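PDB 6GCV: chemotaxis transducer from Pseudomonas aeruginosa, which probably serves as a chemoreceptor that senses nitrate, binding it directly through a PilJ-type ligand-binding domain to guide chemotaxis. Local coordinates for residues M14-P18 / A135-S139; T20-G25 / V130-S134. All blocks are in the same frame, centred on the assembly; numbering follows the deposited sequence.

Contact 1 (M14-P18 / A135-S139); sequences MSISP and ARADS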
ATOM      1  N   MET A  14     -19.285  -5.669 -12.710  0.67 73.60           N
ATOM      2  CA  MET A  14     -18.748  -6.344 -11.489  0.67 73.85           C
ATOM      3  C   MET A  14     -19.853  -7.029 -10.685  0.67 65.49           C
ATOM      4  O   MET A  14     -20.909  -6.445 -10.441  0.67 72.31           O
ATOM      5  CB  MET A  14     -18.003  -5.350 -10.596  0.67 78.53           C
ATOM      6  CG  MET A  14     -16.676  -4.868 -11.159  0.67 83.69           C
ATOM      7  SD  MET A  14     -15.806  -3.737 -10.052  0.67 92.26           S
ATOM      8  CE  MET A  14     -15.319  -4.831  -8.721  0.67 91.81           C
ATOM      9  N   SER A  15     -19.597  -8.270 -10.279  1.00 52.78           N
ATOM     10  CA  SER A  15     -20.548  -9.046  -9.453  1.00 59.99           C
ATOM     11  C   SER A  15     -20.354  -8.781  -7.949  1.00 53.27           C
ATOM     12  O   SER A  15     -21.278  -8.943  -7.155  1.00 60.66           O
ATOM     13  CB  SER A  15     -20.444 -10.538  -9.774  1.00 61.39           C
ATOM     14  OG  SER A  15     -19.102 -10.966  -9.781  1.00 56.93           O
ATOM     15  N   ILE A  16     -19.161  -8.350  -7.569  1.00 48.59           N
ATOM     16  CA  ILE A  16     -18.908  -7.933  -6.187  1.00 42.99           C
ATOM     17  C   ILE A  16     -18.911  -6.410  -6.117  1.00 34.80           C
ATOM     18  O   ILE A  16     -18.715  -5.735  -7.129  1.00 38.71           O
ATOM     19  CB  ILE A  16     -17.575  -8.500  -5.666  1.00 40.94           C
ATOM     20  CG1 ILE A  16     -16.385  -7.893  -6.430  1.00 35.98           C
ATOM     21  CG2 ILE A  16     -17.596 -10.015  -5.783  1.00 45.26           C
ATOM     22  CD1 ILE A  16     -15.031  -8.338  -5.952  1.00 38.44           C
ATOM     23  N   SER A  17     -19.079  -5.865  -4.914  1.00 31.37           N
ATOM     24  CA  SER A  17     -19.062  -4.429  -4.743  1.00 29.43           C
ATOM     25  C   SER A  17     -17.669  -3.876  -4.993  1.00 28.53           C
ATOM     26  O   SER A  17     -16.678  -4.553  -4.687  1.00 27.79           O
ATOM     27  CB  SER A  17     -19.472  -4.061  -3.323  1.00 27.24           C
ATOM     28  OG  SER A  17     -18.502  -4.526  -2.415  1.00 27.26           O
ATOM     29  N   PRO A  18     -17.588  -2.635  -5.490  1.00 29.29           N
ATOM     30  CA  PRO A  18     -16.279  -2.001  -5.613  1.00 30.10           C
ATOM     31  C   PRO A  18     -15.545  -1.955  -4.286  1.00 27.55           C
ATOM     32  O   PRO A  18     -14.317  -2.055  -4.274  1.00 27.29           O
ATOM     33  CB  PRO A  18     -16.615  -0.586  -6.093  1.00 33.71           C
ATOM     34  CG  PRO A  18     -17.912  -0.732  -6.800  1.00 36.57           C
ATOM     35  CD  PRO A  18     -18.668  -1.825  -6.083  1.00 33.05           C
ATOM     36  N   ALA A 135     -10.394 -11.031 -11.389  1.00 24.90           N
ATOM     37  CA  ALA A 135     -10.666 -11.928 -12.506  1.00 28.62           C
ATOM     38  C   ALA A 135     -12.090 -12.502 -12.416  1.00 32.70           C
ATOM     39  O   ALA A 135     -12.756 -12.601 -13.352  1.00 42.75           O
ATOM     40  CB  ALA A 135      -9.650 -13.055 -12.558  1.00 30.07           C
ATOM     41  N   ARG A 136     -12.410 -12.865 -11.138  1.00 32.74           N
ATOM     42  CA  ARG A 136     -13.746 -13.480 -10.941  0.50 31.30           C
ATOM     43  C   ARG A 136     -14.836 -12.423 -11.048  1.00 31.60           C
ATOM     44  O   ARG A 136     -15.889 -12.676 -11.613  1.00 34.14           O
ATOM     45  CB  ARG A 136     -13.811 -14.138  -9.556  0.50 30.14           C
ATOM     46  CG  ARG A 136     -15.152 -14.720  -9.140  0.50 33.21           C
ATOM     47  CD  ARG A 136     -15.854 -15.543 -10.201  0.50 34.31           C
ATOM     48  NE  ARG A 136     -17.037 -16.148  -9.614  0.50 36.90           N
ATOM     49  CZ  ARG A 136     -18.219 -15.558  -9.567  0.50 37.95           C
ATOM     50  NH1 ARG A 136     -18.383 -14.380 -10.146  0.50 36.08           N
ATOM     51  NH2 ARG A 136     -19.238 -16.172  -8.985  0.50 43.45           N
ATOM     52  N   ALA A 137     -14.580 -11.241 -10.500  1.00 31.76           N
ATOM     53  CA  ALA A 137     -15.585 -10.188 -10.442  1.00 34.46           C
ATOM     54  C   ALA A 137     -15.841  -9.506 -11.786  1.00 33.60           C
ATOM     55  O   ALA A 137     -16.943  -9.106 -12.063  1.00 38.14           O
ATOM     56  CB  ALA A 137     -15.169  -9.153  -9.407  1.00 35.73           C
ATOM     57  N   ASP A 138     -14.809  -9.374 -12.609  1.00 33.06           N
ATOM     58  CA  ASP A 138     -14.852  -8.484 -13.782  1.00 37.24           C
ATOM     59  C   ASP A 138     -15.238  -9.170 -15.066  1.00 37.02           C
ATOM     60  O   ASP A 138     -14.927 -10.335 -15.272  1.00 34.92           O
ATOM     61  CB  ASP A 138     -13.488  -7.840 -14.010  1.00 37.67           C
ATOM     62  CG  ASP A 138     -13.013  -7.028 -12.823  1.00 42.74           C
ATOM     63  OD1 ASP A 138     -13.819  -6.752 -11.910  1.00 48.54           O
ATOM     64  OD2 ASP A 138     -11.820  -6.664 -12.810  1.00 44.91           O
ATOM     65  N   SER A 139     -15.865  -8.407 -15.951  1.00 43.09           N
ATOM     66  CA  SER A 139     -16.227  -8.881 -17.292  1.00 48.19           C
ATOM     67  C   SER A 139     -15.050  -8.744 -18.255  1.00 54.85           C
ATOM     68  O   SER A 139     -15.212  -8.935 -19.470  1.00 59.73           O
ATOM     69  CB  SER A 139     -17.412  -8.075 -17.828  1.00 55.88           C
ATOM     70  OG  SER A 139     -17.099  -6.690 -17.808  1.00 58.26           O
TER
HETATM   71  O   HOH W   1     -18.135  -7.273 -14.357  1.00 73.79           O
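Ser15 and Ala137 meet through the backbone, where the carbonyl that closes helix 112-137 serves several donors at once. The amide Ser15 N gives a weak hydrogen bond to Ala137 O at 3.3 Å, with an angle of 153° at the hydrogen. Beside it the CA of Met14 makes a CA-H...O contact with the same Ala137 O, also at 3.3 Å. A water adds a third link: it accepts from Met14 N at 2.6 Å and donates to Ala137 O at 3.2 Å. Such a gathering supplies donors to a carbonyl beyond which the helix offers no further amide.

Apolar packing centres on the Ala137 methyl. The CG1 of Ile16 presses on Ala137 CB at 3.5 Å, tighter than an ordinary carbon contact, and CD1 of the same branch follows close behind. A chi1 of 66° sets CG1 between the backbone N and the carbonyl carbon, and the extended chi2 then carries CD1 onward past the methyl.

Two looser side-chain approaches complete the contact. Met14, poorly ordered, runs alongside Asp138, its carbon CG 3.5 Å from the carboxylate oxygen Asp138 OD1. The hydroxyl OG of Ser15 sits obliquely to the Arg136 guanidinium, 3.5 Å from Arg136 NH1.

In the fold, the N-terminal loop lies against the last turn of helix 112-137 before Ser17, as N-cap, starts helix 18-42. Ile16 also touches Ile21 of that helix and Met77 in a loop, while Met14 and Asp138 pack on Met14 and Pro18 of the second subunit.

Contact 2 (T20-G25 / V130-S134); sequences TINVAG and VSLMS
The flat group in this contact is the Ala24-Gly25 peptide, and Val130 lies over one of its faces. The methyl CG2 stands almost directly above the plane, resting on the peptide from the side of helix 112-137: Val130 CG2 is 3.7 Å from Ala24 C and an equal 3.7 Å from Gly25 N. On the same side, Ala24 CB points toward helix 112-137 and meets the thioether of Met133.

Met133 fills the centre of the seam. Its chain runs extended as far as the sulfur and then bends at chi3, 66°, which turns the terminal methyl between Thr20 CG2 and Ala24 CB. Ala24 CB thus touches Met133 SD at 3.6 Å, and Met133 CE reaches Thr20 CG2, again at 3.6 Å, the side chains of Thr20 and Met133 crossing at about a right angle. Ile21 slides past Met133 in the opposite direction, its CD1 resting 3.8 Å from Met133 CB. The same Ile21 CD1 lies 3.9 Å from Ser134 OG, closing the seam on that flank.

The two helical segments run antiparallel, at 168°, with axes 10.0 Å apart. They belong to the first and last helices of a four-helix bundle, and Met133 continues inward to Leu65 of helix 48-67 and Ile82 of helix 80-103.

Chemically, cohesion here rests on shape: no hydrogen bond joins the segments, and the interface is mostly methyls and a thioether, with one peptide face and a serine hydroxyl at the margin. The polar end of Thr20 turns elsewhere, to Ser17 and Ser75. Gly25 also lies about 4 Å, at the nearest atoms, from a bound nitrate ion; the ion may come from the crystallisation liquor, but in a nitrate receptor a ligand pocket beside this apolar seam is plausible.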
ATOM      1  N   THR A  20     -15.421  -4.168  -2.029  1.00 20.19           N
ATOM      2  CA  THR A  20     -14.729  -5.442  -1.784  1.00 19.82           C
ATOM      3  C   THR A  20     -13.303  -5.401  -2.370  1.00 19.67           C
ATOM      4  O   THR A  20     -12.324  -5.783  -1.723  1.00 19.77           O
ATOM      5  CB  THR A  20     -15.515  -6.629  -2.367  1.00 21.15           C
ATOM      6  OG1 THR A  20     -16.843  -6.622  -1.829  1.00 21.47           O
ATOM      7  CG2 THR A  20     -14.862  -7.940  -2.081  1.00 23.11           C
ATOM      8  N   ILE A  21     -13.206  -4.923  -3.608  0.65 18.82           N
ATOM      9  CA  ILE A  21     -11.921  -4.815  -4.289  0.65 20.17           C
ATOM     10  C   ILE A  21     -11.041  -3.728  -3.633  0.65 18.97           C
ATOM     11  O   ILE A  21      -9.830  -3.885  -3.510  0.65 19.22           O
ATOM     12  CB  ILE A  21     -12.098  -4.591  -5.809  0.65 22.20           C
ATOM     13  CG1 ILE A  21     -12.847  -5.757  -6.460  0.65 23.82           C
ATOM     14  CG2 ILE A  21     -10.757  -4.365  -6.496  0.65 23.88           C
ATOM     15  CD1 ILE A  21     -12.163  -7.094  -6.337  0.65 27.35           C
ATOM     16  N   ASN A  22     -11.662  -2.636  -3.204  1.00 18.22           N
ATOM     17  CA  ASN A  22     -10.943  -1.587  -2.486  1.00 18.00           C
ATOM     18  C   ASN A  22     -10.282  -2.104  -1.215  1.00 16.79           C
ATOM     19  O   ASN A  22      -9.104  -1.838  -0.956  1.00 17.67           O
ATOM     20  CB  ASN A  22     -11.853  -0.412  -2.155  1.00 19.84           C
ATOM     21  CG  ASN A  22     -11.118   0.719  -1.495  1.00 19.66           C
ATOM     22  OD1 ASN A  22     -10.065   1.129  -1.981  1.00 19.74           O
ATOM     23  ND2 ASN A  22     -11.620   1.196  -0.368  1.00 24.34           N
ATOM     24  N   VAL A  23     -11.045  -2.867  -0.428  1.00 17.38           N
ATOM     25  CA  VAL A  23     -10.549  -3.395   0.826  1.00 17.20           C
ATOM     26  C   VAL A  23      -9.404  -4.382   0.583  1.00 16.21           C
ATOM     27  O   VAL A  23      -8.379  -4.342   1.276  1.00 16.77           O
ATOM     28  CB  VAL A  23     -11.708  -3.993   1.637  1.00 19.71           C
ATOM     29  CG1 VAL A  23     -11.244  -4.899   2.745  1.00 20.78           C
ATOM     30  CG2 VAL A  23     -12.583  -2.882   2.185  1.00 19.32           C
ATOM     31  N   ALA A  24      -9.568  -5.245  -0.414  1.00 16.06           N
ATOM     32  CA  ALA A  24      -8.493  -6.180  -0.731  1.00 16.83           C
ATOM     33  C   ALA A  24      -7.224  -5.424  -1.209  1.00 16.57           C
ATOM     34  O   ALA A  24      -6.115  -5.741  -0.813  1.00 16.35           O
ATOM     35  CB  ALA A  24      -8.968  -7.187  -1.771  1.00 18.56           C
ATOM     36  N   GLY A  25      -7.400  -4.439  -2.100  1.00 15.68           N
ATOM     37  CA  GLY A  25      -6.258  -3.677  -2.545  1.00 15.97           C
ATOM     38  C   GLY A  25      -5.558  -2.955  -1.406  1.00 15.41           C
ATOM     39  O   GLY A  25      -4.310  -2.953  -1.341  1.00 15.58           O
ATOM     40  N   VAL A 130      -5.783  -9.945  -4.954  1.00 18.65           N
ATOM     41  CA  VAL A 130      -6.529  -8.923  -5.681  1.00 19.79           C
ATOM     42  C   VAL A 130      -6.777  -9.360  -7.124  1.00 19.22           C
ATOM     43  O   VAL A 130      -7.878  -9.240  -7.643  1.00 20.54           O
ATOM     44  CB  VAL A 130      -5.778  -7.553  -5.660  1.00 19.80           C
ATOM     45  CG1 VAL A 130      -6.416  -6.542  -6.609  1.00 21.97           C
ATOM     46  CG2 VAL A 130      -5.755  -7.013  -4.245  1.00 21.07           C
ATOM     47  N   SER A 131      -5.750  -9.864  -7.774  1.00 20.49           N
ATOM     48  CA  SER A 131      -5.871 -10.309  -9.172  0.73 22.55           C
ATOM     49  C   SER A 131      -6.916 -11.402  -9.317  1.00 21.31           C
ATOM     50  O   SER A 131      -7.736 -11.367 -10.251  1.00 22.44           O
ATOM     51  CB  SER A 131      -4.535 -10.826  -9.675  0.73 24.00           C
ATOM     52  OG  SER A 131      -3.601  -9.764  -9.790  0.73 28.33           O
ATOM     53  N   LEU A 132      -6.892 -12.383  -8.427  1.00 20.86           N
ATOM     54  CA  LEU A 132      -7.885 -13.468  -8.514  1.00 22.26           C
ATOM     55  C   LEU A 132      -9.301 -12.945  -8.291  1.00 21.55           C
ATOM     56  O   LEU A 132     -10.265 -13.377  -8.954  1.00 25.14           O
ATOM     57  CB  LEU A 132      -7.572 -14.553  -7.489  1.00 23.81           C
ATOM     58  CG  LEU A 132      -6.308 -15.362  -7.742  1.00 26.59           C
ATOM     59  CD1 LEU A 132      -6.049 -16.226  -6.514  1.00 27.33           C
ATOM     60  CD2 LEU A 132      -6.424 -16.238  -8.968  1.00 32.58           C
ATOM     61  N   MET A 133      -9.441 -12.049  -7.324  1.00 20.19           N
ATOM     62  CA  MET A 133     -10.759 -11.444  -7.036  1.00 20.63           C
ATOM     63  C   MET A 133     -11.281 -10.670  -8.228  1.00 20.92           C
ATOM     64  O   MET A 133     -12.443 -10.828  -8.606  1.00 23.77           O
ATOM     65  CB  MET A 133     -10.697 -10.561  -5.804  1.00 19.96           C
ATOM     66  CG  MET A 133     -10.509 -11.351  -4.518  1.00 19.73           C
ATOM     67  SD  MET A 133     -10.192 -10.285  -3.088  1.00 20.67           S
ATOM     68  CE  MET A 133     -11.746  -9.426  -2.943  1.00 21.23           C
ATOM     69  N   SER A 134     -10.404  -9.888  -8.852  1.00 21.59           N
ATOM     70  CA  SER A 134     -10.809  -9.089  -9.995  1.00 24.46           C
ATOM     71  C   SER A 134     -11.148  -9.958 -11.193  1.00 25.48           C
ATOM     72  O   SER A 134     -12.081  -9.674 -11.919  1.00 28.61           O
ATOM     73  CB  SER A 134      -9.713  -8.096 -10.359  1.00 25.93           C
ATOM     74  OG  SER A 134      -9.649  -7.138  -9.359  1.00 29.81           O
TER

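Overall arrangement
The two contacts form one continuous join between the two ends of the modelled chain, their centres about 9 Å apart. Both use helix 112-137. Contact 1 sets its last turn against the loop that precedes helix 18-42, and contact 2 brings the adjoining turns of the two helices together, so that along the sequence 20-25 and 130-134 fall between 14-18 and 135-139. Ile21 bridges them, touching Met14 and Ile16. The pairing passes from a hydrated, partly exposed end to a buried bundle interior. Both contacts also touch the second subunit, which places the paired termini at the dimer interface; the nitrate by Gly25 is probably also near it.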